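Local atomic coordinates of alkaline phosphatase (Antarctic bacterium, PDB entry 2W5V), a protein that probably hydrolyses phosphate monoesters as a zinc- and magnesium-dependent alkaline phosphatase of a cold-living bacterium. Residues P34-L39 and N246-I251; Q191-T196 and A206-M211; T197-F202 and F213-E218; L309-N314 and S323-I328. The protein carries 1 engineered substitution. All coordinates share one frame; numbering follows the deposited sequence.

Interaction 1. Residues P34-L39 and N246-I251; sequences PKNVIL and NSAFFI
Asn36 lies flat on the ring of Phe249 where two neighbouring parallel strands, 36-42 and 249-255, run side by side in the large mixed sheet of the alkaline phosphatase fold. The amide and ring planes are only 10° apart, and Asn36 CB sits over the centre of the ring, 3.8 Å from the Phe249 centroid, in a CH-pi contact. Phe249 reaches this place because its CG stands between the backbone N and the carbonyl carbon (chi1 65°), which folds the ring back toward the partner strand. Ile38 CG1 meets the same ring at its edge, 3.8 Å from Phe249 CE1. With an alanine in place of Phe249, the Asn36 amide would probably lose its stacking partner and a gap would open beside Ile38.

The amide also works through its oxygen: Asn36 OD1 accepts the backbone N of Phe249 at 3.0 Å, and a water donates to both Asn36 OD1 and Ser247 O. Asn36 ND2 is satisfied by Thr294 on the strand on the other flank. On the other face of the sheet Val37 CB and CG1 rest obliquely against Phe250 CD1. Between these faces the parallel ladder runs on through Val37 N to Phe249 O, Ile251 N to Val37 O and Leu39 N to Ile251 O, the last being 2.7 Å long and nearly straight. Helix 230-242 covers Ile38, Phe249 and Ile251. At the loop end, the extended chain of Lys35 passes Ala248 CB, and Lys35 NZ binds Asn246 O at 3.0 Å from above its carbonyl plane.

Interaction 2. Residues Q191-T196 and A206-M211; sequences QFTINT and ASNRKM
Gln191 opens the contact through its backbone as much as its side chain: a single water donates to Gln191 O, accepts from Lys210 N in a long bond, and accepts from Thr193 OG1 at 2.9 Å, bridging the two segments beside the parallel strand pair. Gln191 CB also lies near Lys210 CE.

At Phe192 the ring offers one face to the extended lysine chain. Lys210 CD sits 3.8 Å from the Phe192 centroid, displaced toward the rim, while Lys210 CB approaches Phe192 CD2. The aliphatic part of the lysine thus covers the ring, and its ammonium group goes on to bind Asn190 O.

Thr193 supplies the direct backbone link, its N donating to Lys210 O at 3.0 Å from well above the carbonyl plane. Its two branches part company. With OG1 beside the backbone N (chi1 -65°) it can reach the water, whereas CG2 packs against Met211 SD at 3.6 Å and also meets Asn208 OD1. The methionine bends at chi2, 67°, which carries its CE on to Asn195 CB, 3.6 Å away.

These two strands begin and end a beta-alpha-beta unit around helix 202-205. Strand 192-195 is the outermost at this end of the sheet within the chain; Phe192 and Ile194 pack on helix 183-188, and strand 210-214 is flanked on its other side by strand 165-169, where Met211 touches Phe165.

Interaction 3. Residues T197-F202 and F213-E218; sequences TALTDF and FLLADE. Unlike the reference sequence in segment 197-202: Ala198 (reference Gly).
Leu199 CD2 presses on the ring of Phe213 in the beta-alpha-beta unit of the alkaline phosphatase fold, where the loop leading to helix 202-205 passes back over strand 210-214. The leucine can be followed outward. Its CB leads to CG, set beside the backbone N and opposite the carbonyl carbon (chi1 -86°), and CG meets Leu215 CD1 at 3.9 Å. From there CD2 comes down over the centre of the aromatic face, 3.6 Å from the Phe213 centroid and 8° off the ring normal, in a close CH-pi contact. The leucine and phenylalanine side chains cross at about a right angle, which brings a methyl group rather than the length of the chain onto the ring.

The rim of the same ring meets polar atoms of the loop. Ala198 O lies 3.4 Å from Phe213 CE1, and Thr200 OG1 approaches Phe213 CZ in the ring plane. A serine at Phe213 would probably leave Leu199 CD2 without its aromatic floor and let the loop shift above the strand.

Leu199 also reaches Phe230 and Ala234 of helix 230-242, while Phe213 touches Leu237 there, making a small apolar layer between loop, strand and helix. Beside it, Leu215 forks under the loop backbone: CD1 faces Leu199 N, and CD2 lies 3.6 Å from Ala198 N, whose hydrogen bond goes to Asn195 OD1.

Interaction 4. Residues L309-N314 and S323-I328; sequences LAAKKN and SDYTEI
Asp324 and Asn314 face each other across a beta hairpin made by strands 311-315 and 321-324, but their flat groups are turned 64° apart and Asn314 ND2 reaches Asp324 OD2 only in a weak bond of 3.2 Å. The amide nitrogen has a further partner in Tyr322 OH. The aspartate does more on its other oxygen: with CG opposite the backbone N (chi1 175°), OD1 turns back over the next residues and accepts both Thr326 N, closing an Asx turn, and Thr326 OG1 at 2.6 Å. Both donors come from the same face of the carboxylate. The type I turn from Asp324 to Glu327 is thus clasped by one side chain.

The backbone ladder is short. Asp324 N donates to Lys312 O at 2.8 Å, and beyond the corner Lys312 N donates to Glu327 O, also at 2.8 Å. Lys312 bends at chi2 (79°), laying CD beside Ile328 O. Ala311 CB touches Tyr325 CD1 at 3.4 Å, and Ile328 CG2 packs on Leu309 CD2. The tyrosine then passes to the second subunit, where its hydroxyl bonds to His337 N and its ring meets the His337 ring.

His337 of that subunit is a zinc ligand, so the chemistry here implies a hairpin whose turn is fixed by a carboxylate and which holds a tyrosine beside the metal site of the partner chain.

In the fold
Interactions 1, 2 and 3 belong to the same mixed sheet, and the chain loop closed by interaction 1 contains the other two. Interactions 2 and 3 share strand 210-214, alternate along the sequence and touch, with centres 12 Å apart; Asn195 O and Leu214 N, 3.0 Å apart, probably form a hydrogen bond between them. Interaction 1 lies deeper, and its Leu39 side chain is about 12 Å from a bound magnesium ion and 13 Å from a zinc ion. Interaction 4 stands apart, its centre 43 Å from that of interaction 1 and on the opposite side of the chain's centre, where it reaches the second subunit near His337 of that second subunit, a zinc ligand there.

Interaction 1. Residues P34-L39 and N246-I251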
loop_
_atom_site.group_PDB
_atom_site.type_symbol
_atom_site.label_atom_id
_atom_site.label_comp_id
_atom_site.label_asym_id
_atom_site.label_seq_id
_atom_site.Cartn_x
_atom_site.Cartn_y
_atom_site.Cartn_z
ATOM N N PRO B 34 9.074 23.443 5.311
ATOM C CA PRO B 34 10.134 22.790 6.087
ATOM C C PRO B 34 11.475 23.457 5.840
ATOM O O PRO B 34 11.761 23.837 4.704
ATOM C CB PRO B 34 10.189 21.370 5.509
ATOM C CG PRO B 34 9.335 21.375 4.276
ATOM C CD PRO B 34 8.773 22.738 4.056
ATOM N N LYS B 35 12.283 23.587 6.883
ATOM C CA LYS B 35 13.653 24.065 6.731
ATOM C C LYS B 35 14.564 22.923 6.295
ATOM O O LYS B 35 15.430 23.091 5.431
ATOM C CB LYS B 35 14.145 24.649 8.051
ATOM C CG LYS B 35 15.639 24.974 8.094
ATOM C CD LYS B 35 16.015 25.593 9.443
ATOM C CE LYS B 35 17.473 26.018 9.484
ATOM N NZ LYS B 35 17.782 26.849 10.682
ATOM N N ASN B 36 14.348 21.756 6.894
ATOM C CA ASN B 36 15.147 20.564 6.635
ATOM C C ASN B 36 14.322 19.454 6.001
ATOM O O ASN B 36 13.108 19.386 6.186
ATOM C CB ASN B 36 15.725 20.032 7.947
ATOM C CG ASN B 36 16.385 21.110 8.778
ATOM O OD1 ASN B 36 17.309 21.775 8.323
ATOM N ND2 ASN B 36 15.924 21.274 10.015
ATOM N N VAL B 37 14.994 18.564 5.280
ATOM C CA VAL B 37 14.338 17.411 4.682
ATOM C C VAL B 37 15.185 16.158 4.916
ATOM O O VAL B 37 16.397 16.167 4.699
ATOM C CB VAL B 37 14.161 17.593 3.173
ATOM C CG1 VAL B 37 13.510 16.353 2.573
ATOM C CG2 VAL B 37 13.327 18.825 2.878
ATOM N N ILE B 38 14.547 15.098 5.395
ATOM C CA ILE B 38 15.192 13.798 5.492
ATOM C C ILE B 38 14.409 12.822 4.623
ATOM O O ILE B 38 13.214 12.624 4.825
ATOM C CB ILE B 38 15.213 13.288 6.937
ATOM C CG1 ILE B 38 15.968 14.275 7.842
ATOM C CG2 ILE B 38 15.833 11.899 6.988
ATOM C CD1 ILE B 38 15.754 14.030 9.328
ATOM N N LEU B 39 15.075 12.241 3.632
ATOM C CA LEU B 39 14.439 11.284 2.740
ATOM C C LEU B 39 14.996 9.885 3.002
ATOM O O LEU B 39 16.175 9.628 2.777
ATOM C CB LEU B 39 14.682 11.693 1.288
ATOM C CG LEU B 39 14.229 10.670 0.257
ATOM C CD1 LEU B 39 12.723 10.419 0.374
ATOM C CD2 LEU B 39 14.599 11.149 -1.132
ATOM N N ASN B 246 23.425 26.341 12.769
ATOM C CA ASN B 246 22.027 26.628 12.468
ATOM C C ASN B 246 21.701 26.478 10.985
ATOM O O ASN B 246 20.787 27.120 10.466
ATOM C CB ASN B 246 21.660 28.035 12.947
ATOM C CG ASN B 246 20.186 28.172 13.269
ATOM O OD1 ASN B 246 19.583 27.276 13.860
ATOM N ND2 ASN B 246 19.596 29.300 12.886
ATOM N N SER B 247 22.460 25.624 10.309
ATOM C CA SER B 247 22.318 25.429 8.874
ATOM C C SER B 247 21.130 24.522 8.567
ATOM O O SER B 247 20.818 23.623 9.334
ATOM C CB SER B 247 23.601 24.812 8.320
ATOM O OG SER B 247 23.474 24.525 6.943
ATOM N N ALA B 248 20.465 24.755 7.446
ATOM C CA ALA B 248 19.440 23.823 6.991
ATOM C C ALA B 248 20.128 22.637 6.316
ATOM O O ALA B 248 21.274 22.747 5.881
ATOM C CB ALA B 248 18.497 24.504 6.034
ATOM N N PHE B 249 19.441 21.507 6.223
ATOM C CA PHE B 249 20.062 20.323 5.651
ATOM C C PHE B 249 19.109 19.443 4.860
ATOM O O PHE B 249 17.894 19.483 5.047
ATOM C CB PHE B 249 20.766 19.502 6.743
ATOM C CG PHE B 249 19.829 18.909 7.781
ATOM C CD1 PHE B 249 19.146 17.723 7.524
ATOM C CD2 PHE B 249 19.660 19.521 9.022
ATOM C CE1 PHE B 249 18.297 17.164 8.474
ATOM C CE2 PHE B 249 18.818 18.964 9.985
ATOM C CZ PHE B 249 18.134 17.787 9.707
ATOM N N PHE B 250 19.686 18.664 3.956
ATOM C CA PHE B 250 18.990 17.600 3.264
ATOM C C PHE B 250 19.790 16.311 3.458
ATOM O O PHE B 250 21.003 16.305 3.269
ATOM C CB PHE B 250 18.878 17.916 1.766
ATOM C CG PHE B 250 18.372 16.761 0.957
ATOM C CD1 PHE B 250 17.010 16.568 0.772
ATOM C CD2 PHE B 250 19.256 15.843 0.418
ATOM C CE1 PHE B 250 16.541 15.494 0.049
ATOM C CE2 PHE B 250 18.803 14.765 -0.311
ATOM C CZ PHE B 250 17.438 14.585 -0.497
ATOM N N ILE B 251 19.117 15.230 3.845
ATOM C CA ILE B 251 19.764 13.923 4.014
ATOM C C ILE B 251 18.953 12.854 3.300
ATOM O O ILE B 251 17.723 12.860 3.369
ATOM C CB ILE B 251 19.851 13.532 5.517
ATOM C CG1 ILE B 251 20.793 14.468 6.264
ATOM C CG2 ILE B 251 20.296 12.086 5.694
ATOM C CD1 ILE B 251 20.619 14.413 7.784
HETATM O O HOH W 1 18.648 22.748 10.833
#

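Interaction 2. Residues Q191-T196 and A206-M211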
loop_
_atom_site.group_PDB
_atom_site.type_symbol
_atom_site.label_atom_id
_atom_site.label_comp_id
_atom_site.label_asym_id
_atom_site.label_seq_id
_atom_site.Cartn_x
_atom_site.Cartn_y
_atom_site.Cartn_z
ATOM N N GLN B 191 38.682 18.653 0.757
ATOM C CA GLN B 191 38.156 19.078 2.059
ATOM C C GLN B 191 37.410 18.000 2.853
ATOM O O GLN B 191 36.842 18.284 3.910
ATOM C CB GLN B 191 37.281 20.325 1.917
ATOM C CG GLN B 191 38.046 21.568 1.495
ATOM C CD GLN B 191 37.168 22.805 1.473
ATOM O OE1 GLN B 191 37.362 23.731 2.261
ATOM N NE2 GLN B 191 36.185 22.819 0.578
ATOM N N PHE B 192 37.420 16.765 2.361
ATOM C CA PHE B 192 36.826 15.666 3.116
ATOM C C PHE B 192 37.760 15.111 4.178
ATOM O O PHE B 192 38.883 14.711 3.878
ATOM C CB PHE B 192 36.394 14.534 2.186
ATOM C CG PHE B 192 35.040 14.733 1.589
ATOM C CD1 PHE B 192 34.904 15.282 0.325
ATOM C CD2 PHE B 192 33.902 14.382 2.294
ATOM C CE1 PHE B 192 33.651 15.465 -0.228
ATOM C CE2 PHE B 192 32.653 14.568 1.748
ATOM C CZ PHE B 192 32.529 15.109 0.488
ATOM N N THR B 193 37.294 15.096 5.422
ATOM C CA THR B 193 37.929 14.287 6.445
ATOM C C THR B 193 37.342 12.892 6.301
ATOM O O THR B 193 36.126 12.736 6.264
ATOM C CB THR B 193 37.661 14.837 7.857
ATOM O OG1 THR B 193 38.280 16.128 7.990
ATOM C CG2 THR B 193 38.233 13.900 8.910
ATOM N N ILE B 194 38.199 11.880 6.193
ATOM C CA ILE B 194 37.724 10.520 5.947
ATOM C C ILE B 194 38.086 9.580 7.092
ATOM O O ILE B 194 39.230 9.531 7.520
ATOM C CB ILE B 194 38.317 9.942 4.645
ATOM C CG1 ILE B 194 37.935 10.806 3.442
ATOM C CG2 ILE B 194 37.883 8.491 4.448
ATOM C CD1 ILE B 194 36.453 10.857 3.166
ATOM N N ASN B 195 37.104 8.832 7.572
ATOM C CA ASN B 195 37.339 7.802 8.569
ATOM C C ASN B 195 36.975 6.451 7.969
ATOM O O ASN B 195 35.885 6.280 7.414
ATOM C CB ASN B 195 36.517 8.091 9.831
ATOM C CG ASN B 195 36.765 7.089 10.943
ATOM O OD1 ASN B 195 36.826 5.883 10.707
ATOM N ND2 ASN B 195 36.894 7.586 12.172
ATOM N N THR B 196 37.891 5.495 8.060
ATOM C CA THR B 196 37.634 4.170 7.517
ATOM C C THR B 196 37.675 3.120 8.608
ATOM O O THR B 196 37.755 1.930 8.319
ATOM C CB THR B 196 38.654 3.787 6.435
ATOM O OG1 THR B 196 39.958 3.668 7.026
ATOM C CG2 THR B 196 38.689 4.838 5.347
ATOM N N ALA B 206 33.101 17.489 14.800
ATOM C CA ALA B 206 32.377 18.756 14.764
ATOM C C ALA B 206 33.099 19.860 13.998
ATOM O O ALA B 206 32.460 20.671 13.329
ATOM C CB ALA B 206 32.050 19.216 16.168
ATOM N N SER B 207 34.424 19.901 14.099
ATOM C CA SER B 207 35.176 20.993 13.479
ATOM C C SER B 207 35.678 20.676 12.070
ATOM O O SER B 207 36.433 21.451 11.489
ATOM C CB SER B 207 36.332 21.445 14.377
ATOM O OG SER B 207 37.198 20.367 14.673
ATOM N N ASN B 208 35.261 19.543 11.516
ATOM C CA ASN B 208 35.601 19.231 10.133
ATOM C C ASN B 208 34.661 19.952 9.169
ATOM O O ASN B 208 33.487 20.141 9.472
ATOM C CB ASN B 208 35.532 17.726 9.888
ATOM C CG ASN B 208 36.542 16.950 10.706
ATOM O OD1 ASN B 208 36.314 15.791 11.049
ATOM N ND2 ASN B 208 37.666 17.578 11.016
ATOM N N ARG B 209 35.173 20.344 8.004
ATOM C CA ARG B 209 34.337 20.982 6.991
ATOM C C ARG B 209 33.391 19.967 6.332
ATOM O O ARG B 209 32.202 20.238 6.142
ATOM C CB ARG B 209 35.205 21.681 5.942
ATOM C CG ARG B 209 34.428 22.292 4.788
ATOM C CD ARG B 209 33.295 23.204 5.263
ATOM N NE ARG B 209 32.542 23.768 4.139
ATOM C CZ ARG B 209 31.445 23.225 3.609
ATOM N NH1 ARG B 209 30.943 22.091 4.099
ATOM N NH2 ARG B 209 30.842 23.824 2.584
ATOM N N LYS B 210 33.922 18.802 5.978
ATOM C CA LYS B 210 33.097 17.720 5.452
ATOM C C LYS B 210 33.572 16.416 6.058
ATOM O O LYS B 210 34.718 16.309 6.478
ATOM C CB LYS B 210 33.222 17.614 3.937
ATOM C CG LYS B 210 32.900 18.867 3.153
ATOM C CD LYS B 210 33.047 18.541 1.670
ATOM C CE LYS B 210 33.308 19.759 0.818
ATOM N NZ LYS B 210 33.876 19.332 -0.490
ATOM N N MET B 211 32.708 15.409 6.069
ATOM C CA MET B 211 33.055 14.155 6.717
ATOM C C MET B 211 32.590 12.962 5.900
ATOM O O MET B 211 31.446 12.917 5.451
ATOM C CB MET B 211 32.441 14.108 8.116
ATOM C CG MET B 211 32.944 12.951 8.952
ATOM S SD MET B 211 34.686 13.164 9.325
ATOM C CE MET B 211 35.188 11.473 9.636
HETATM O O HOH W 2 37.114 18.315 6.554
#

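Interaction 3. Residues T197-F202 and F213-E218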
loop_
_atom_site.group_PDB
_atom_site.type_symbol
_atom_site.label_atom_id
_atom_site.label_comp_id
_atom_site.label_asym_id
_atom_site.label_seq_id
_atom_site.Cartn_x
_atom_site.Cartn_y
_atom_site.Cartn_z
ATOM N N THR B 197 37.618 3.566 9.861
ATOM C CA THR B 197 37.710 2.668 11.003
ATOM C C THR B 197 36.346 2.376 11.621
ATOM O O THR B 197 35.920 1.224 11.684
ATOM C CB THR B 197 38.629 3.244 12.084
ATOM O OG1 THR B 197 39.931 3.467 11.531
ATOM C CG2 THR B 197 38.737 2.282 13.246
ATOM N N ALA B 198 35.664 3.419 12.082
ATOM C CA ALA B 198 34.350 3.254 12.699
ATOM C C ALA B 198 33.595 4.578 12.724
ATOM O O ALA B 198 34.198 5.643 12.567
ATOM C CB ALA B 198 34.493 2.699 14.115
ATOM N N LEU B 199 32.278 4.517 12.907
ATOM C CA LEU B 199 31.515 5.733 13.147
ATOM C C LEU B 199 31.948 6.280 14.491
ATOM O O LEU B 199 32.183 5.523 15.425
ATOM C CB LEU B 199 30.013 5.458 13.202
ATOM C CG LEU B 199 29.168 5.425 11.942
ATOM C CD1 LEU B 199 27.706 5.221 12.357
ATOM C CD2 LEU B 199 29.333 6.686 11.110
ATOM N N THR B 200 32.058 7.597 14.584
ATOM C CA THR B 200 32.439 8.247 15.825
ATOM C C THR B 200 31.245 9.040 16.337
ATOM O O THR B 200 30.148 8.949 15.779
ATOM C CB THR B 200 33.607 9.203 15.587
ATOM O OG1 THR B 200 33.225 10.166 14.598
ATOM C CG2 THR B 200 34.816 8.438 15.076
ATOM N N ASP B 201 31.451 9.818 17.395
ATOM C CA ASP B 201 30.399 10.702 17.892
ATOM C C ASP B 201 30.535 12.086 17.266
ATOM O O ASP B 201 31.514 12.368 16.567
ATOM C CB ASP B 201 30.435 10.801 19.419
ATOM C CG ASP B 201 31.569 11.679 19.919
ATOM O OD1 ASP B 201 32.601 11.780 19.216
ATOM O OD2 ASP B 201 31.427 12.266 21.017
ATOM N N PHE B 202 29.564 12.956 17.524
ATOM C CA PHE B 202 29.567 14.281 16.918
ATOM C C PHE B 202 30.810 15.104 17.263
ATOM O O PHE B 202 31.444 15.677 16.377
ATOM C CB PHE B 202 28.300 15.058 17.272
ATOM C CG PHE B 202 28.275 16.453 16.714
ATOM C CD1 PHE B 202 28.360 16.669 15.347
ATOM C CD2 PHE B 202 28.175 17.547 17.556
ATOM C CE1 PHE B 202 28.341 17.950 14.830
ATOM C CE2 PHE B 202 28.156 18.833 17.045
ATOM C CZ PHE B 202 28.241 19.034 15.681
ATOM N N PHE B 213 32.591 8.590 5.851
ATOM C CA PHE B 213 32.858 7.311 6.505
ATOM C C PHE B 213 32.777 6.176 5.485
ATOM O O PHE B 213 31.713 5.933 4.899
ATOM C CB PHE B 213 31.840 7.047 7.620
ATOM C CG PHE B 213 31.979 7.955 8.815
ATOM C CD1 PHE B 213 32.806 7.608 9.876
ATOM C CD2 PHE B 213 31.251 9.135 8.894
ATOM C CE1 PHE B 213 32.921 8.433 10.992
ATOM C CE2 PHE B 213 31.361 9.967 10.001
ATOM C CZ PHE B 213 32.197 9.616 11.054
ATOM N N LEU B 214 33.899 5.494 5.274
ATOM C CA LEU B 214 33.958 4.333 4.384
ATOM C C LEU B 214 34.303 3.103 5.218
ATOM O O LEU B 214 35.475 2.783 5.401
ATOM C CB LEU B 214 35.000 4.558 3.272
ATOM C CG LEU B 214 34.626 5.617 2.225
ATOM C CD1 LEU B 214 35.831 6.014 1.371
ATOM C CD2 LEU B 214 33.466 5.131 1.344
ATOM N N LEU B 215 33.271 2.416 5.712
ATOM C CA LEU B 215 33.435 1.457 6.807
ATOM C C LEU B 215 33.432 -0.016 6.396
ATOM O O LEU B 215 33.331 -0.905 7.244
ATOM C CB LEU B 215 32.368 1.710 7.877
ATOM C CG LEU B 215 32.363 3.133 8.436
ATOM C CD1 LEU B 215 31.278 3.297 9.484
ATOM C CD2 LEU B 215 33.750 3.483 9.008
ATOM N N ALA B 216 33.553 -0.269 5.101
ATOM C CA ALA B 216 33.611 -1.629 4.585
ATOM C C ALA B 216 34.218 -1.579 3.197
ATOM O O ALA B 216 34.146 -0.552 2.532
ATOM C CB ALA B 216 32.216 -2.246 4.531
ATOM N N ASP B 217 34.826 -2.679 2.767
ATOM C CA ASP B 217 35.443 -2.733 1.446
ATOM C C ASP B 217 34.369 -2.677 0.372
ATOM O O ASP B 217 34.510 -1.962 -0.616
ATOM C CB ASP B 217 36.287 -3.999 1.285
ATOM C CG ASP B 217 37.505 -4.013 2.196
ATOM O OD1 ASP B 217 37.816 -2.963 2.800
ATOM O OD2 ASP B 217 38.150 -5.077 2.304
ATOM N N GLU B 218 33.300 -3.446 0.573
ATOM C CA GLU B 218 32.149 -3.427 -0.321
ATOM C C GLU B 218 30.900 -3.016 0.463
ATOM O O GLU B 218 30.842 -1.911 0.994
ATOM C CB GLU B 218 31.979 -4.788 -0.998
ATOM C CG GLU B 218 33.167 -5.174 -1.885
ATOM C CD GLU B 218 33.182 -4.423 -3.205
ATOM O OE1 GLU B 218 34.284 -4.135 -3.730
ATOM O OE2 GLU B 218 32.087 -4.116 -3.722
#

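Interaction 4. Residues L309-N314 and S323-I328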
loop_
_atom_site.group_PDB
_atom_site.type_symbol
_atom_site.label_atom_id
_atom_site.label_comp_id
_atom_site.label_asym_id
_atom_site.label_seq_id
_atom_site.Cartn_x
_atom_site.Cartn_y
_atom_site.Cartn_z
ATOM N N LEU B 309 2.975 -12.306 3.001
ATOM C CA LEU B 309 2.743 -12.781 4.367
ATOM C C LEU B 309 1.666 -13.876 4.362
ATOM O O LEU B 309 0.575 -13.712 4.920
ATOM C CB LEU B 309 2.349 -11.619 5.290
ATOM C CG LEU B 309 3.447 -10.562 5.458
ATOM C CD1 LEU B 309 2.962 -9.395 6.300
ATOM C CD2 LEU B 309 4.688 -11.190 6.078
ATOM N N ALA B 310 1.993 -14.990 3.717
ATOM C CA ALA B 310 1.063 -16.100 3.543
ATOM C C ALA B 310 0.842 -16.849 4.844
ATOM O O ALA B 310 1.630 -16.731 5.789
ATOM C CB ALA B 310 1.583 -17.068 2.463
ATOM N N ALA B 311 -0.230 -17.631 4.879
ATOM C CA ALA B 311 -0.487 -18.519 5.996
ATOM C C ALA B 311 0.624 -19.550 6.112
ATOM O O ALA B 311 1.105 -20.081 5.109
ATOM C CB ALA B 311 -1.809 -19.218 5.809
ATOM N N LYS B 312 1.022 -19.829 7.345
ATOM C CA LYS B 312 1.980 -20.890 7.633
ATOM C C LYS B 312 1.470 -22.208 7.072
ATOM O O LYS B 312 0.269 -22.474 7.071
ATOM C CB LYS B 312 2.148 -21.018 9.150
ATOM C CG LYS B 312 3.308 -21.886 9.587
ATOM C CD LYS B 312 4.624 -21.126 9.497
ATOM C CE LYS B 312 5.800 -22.031 9.829
ATOM N NZ LYS B 312 5.586 -22.774 11.104
ATOM N N LYS B 313 2.382 -23.042 6.593
ATOM C CA LYS B 313 1.992 -24.348 6.094
ATOM C C LYS B 313 2.225 -25.416 7.154
ATOM O O LYS B 313 3.320 -25.532 7.697
ATOM C CB LYS B 313 2.749 -24.683 4.811
ATOM C CG LYS B 313 2.020 -24.264 3.551
ATOM C CD LYS B 313 2.986 -23.791 2.473
ATOM C CE LYS B 313 2.375 -23.948 1.090
ATOM N NZ LYS B 313 0.889 -23.841 1.117
ATOM N N ASN B 314 1.179 -26.175 7.461
ATOM C CA ASN B 314 1.311 -27.322 8.347
ATOM C C ASN B 314 1.356 -28.608 7.541
ATOM O O ASN B 314 0.833 -28.673 6.426
ATOM C CB ASN B 314 0.166 -27.369 9.355
ATOM C CG ASN B 314 0.336 -26.364 10.471
ATOM O OD1 ASN B 314 1.366 -25.696 10.569
ATOM N ND2 ASN B 314 -0.676 -26.252 11.325
ATOM N N SER B 323 -2.963 -25.152 4.827
ATOM C CA SER B 323 -2.684 -23.807 5.317
ATOM C C SER B 323 -3.222 -23.588 6.724
ATOM O O SER B 323 -4.358 -23.942 7.034
ATOM C CB SER B 323 -3.273 -22.766 4.367
ATOM O OG SER B 323 -2.839 -22.997 3.044
ATOM N N ASP B 324 -2.396 -22.998 7.577
ATOM C CA ASP B 324 -2.820 -22.676 8.931
ATOM C C ASP B 324 -2.823 -21.158 9.098
ATOM O O ASP B 324 -1.768 -20.533 9.209
ATOM C CB ASP B 324 -1.890 -23.330 9.948
ATOM C CG ASP B 324 -2.220 -22.939 11.370
ATOM O OD1 ASP B 324 -3.248 -22.256 11.575
ATOM O OD2 ASP B 324 -1.450 -23.312 12.279
ATOM N N TYR B 325 -4.016 -20.577 9.111
ATOM C CA TYR B 325 -4.169 -19.126 9.102
ATOM C C TYR B 325 -3.787 -18.483 10.430
ATOM O O TYR B 325 -3.706 -17.256 10.522
ATOM C CB TYR B 325 -5.604 -18.736 8.725
ATOM C CG TYR B 325 -5.881 -18.680 7.231
ATOM C CD1 TYR B 325 -5.175 -19.477 6.341
ATOM C CD2 TYR B 325 -6.874 -17.851 6.717
ATOM C CE1 TYR B 325 -5.427 -19.432 4.977
ATOM C CE2 TYR B 325 -7.141 -17.807 5.350
ATOM C CZ TYR B 325 -6.415 -18.600 4.492
ATOM O OH TYR B 325 -6.671 -18.559 3.140
ATOM N N THR B 326 -3.542 -19.292 11.457
ATOM C CA THR B 326 -3.180 -18.717 12.752
ATOM C C THR B 326 -1.856 -17.973 12.692
ATOM O O THR B 326 -1.700 -16.946 13.339
ATOM C CB THR B 326 -3.100 -19.763 13.876
ATOM O OG1 THR B 326 -2.221 -20.823 13.477
ATOM C CG2 THR B 326 -4.479 -20.321 14.170
ATOM N N GLU B 327 -0.911 -18.488 11.904
ATOM C CA GLU B 327 0.426 -17.902 11.810
ATOM C C GLU B 327 0.843 -17.634 10.372
ATOM O O GLU B 327 0.228 -18.125 9.426
ATOM C CB GLU B 327 1.485 -18.833 12.405
ATOM C CG GLU B 327 1.273 -19.236 13.850
ATOM C CD GLU B 327 2.423 -20.081 14.359
ATOM O OE1 GLU B 327 2.167 -21.135 14.978
ATOM O OE2 GLU B 327 3.588 -19.696 14.116
ATOM N N ILE B 328 1.931 -16.886 10.233
ATOM C CA ILE B 328 2.437 -16.466 8.933
ATOM C C ILE B 328 3.688 -17.237 8.520
ATOM O O ILE B 328 4.607 -17.422 9.319
ATOM C CB ILE B 328 2.773 -14.963 8.949
ATOM C CG1 ILE B 328 1.495 -14.134 9.055
ATOM C CG2 ILE B 328 3.561 -14.581 7.704
ATOM C CD1 ILE B 328 1.741 -12.674 9.435
#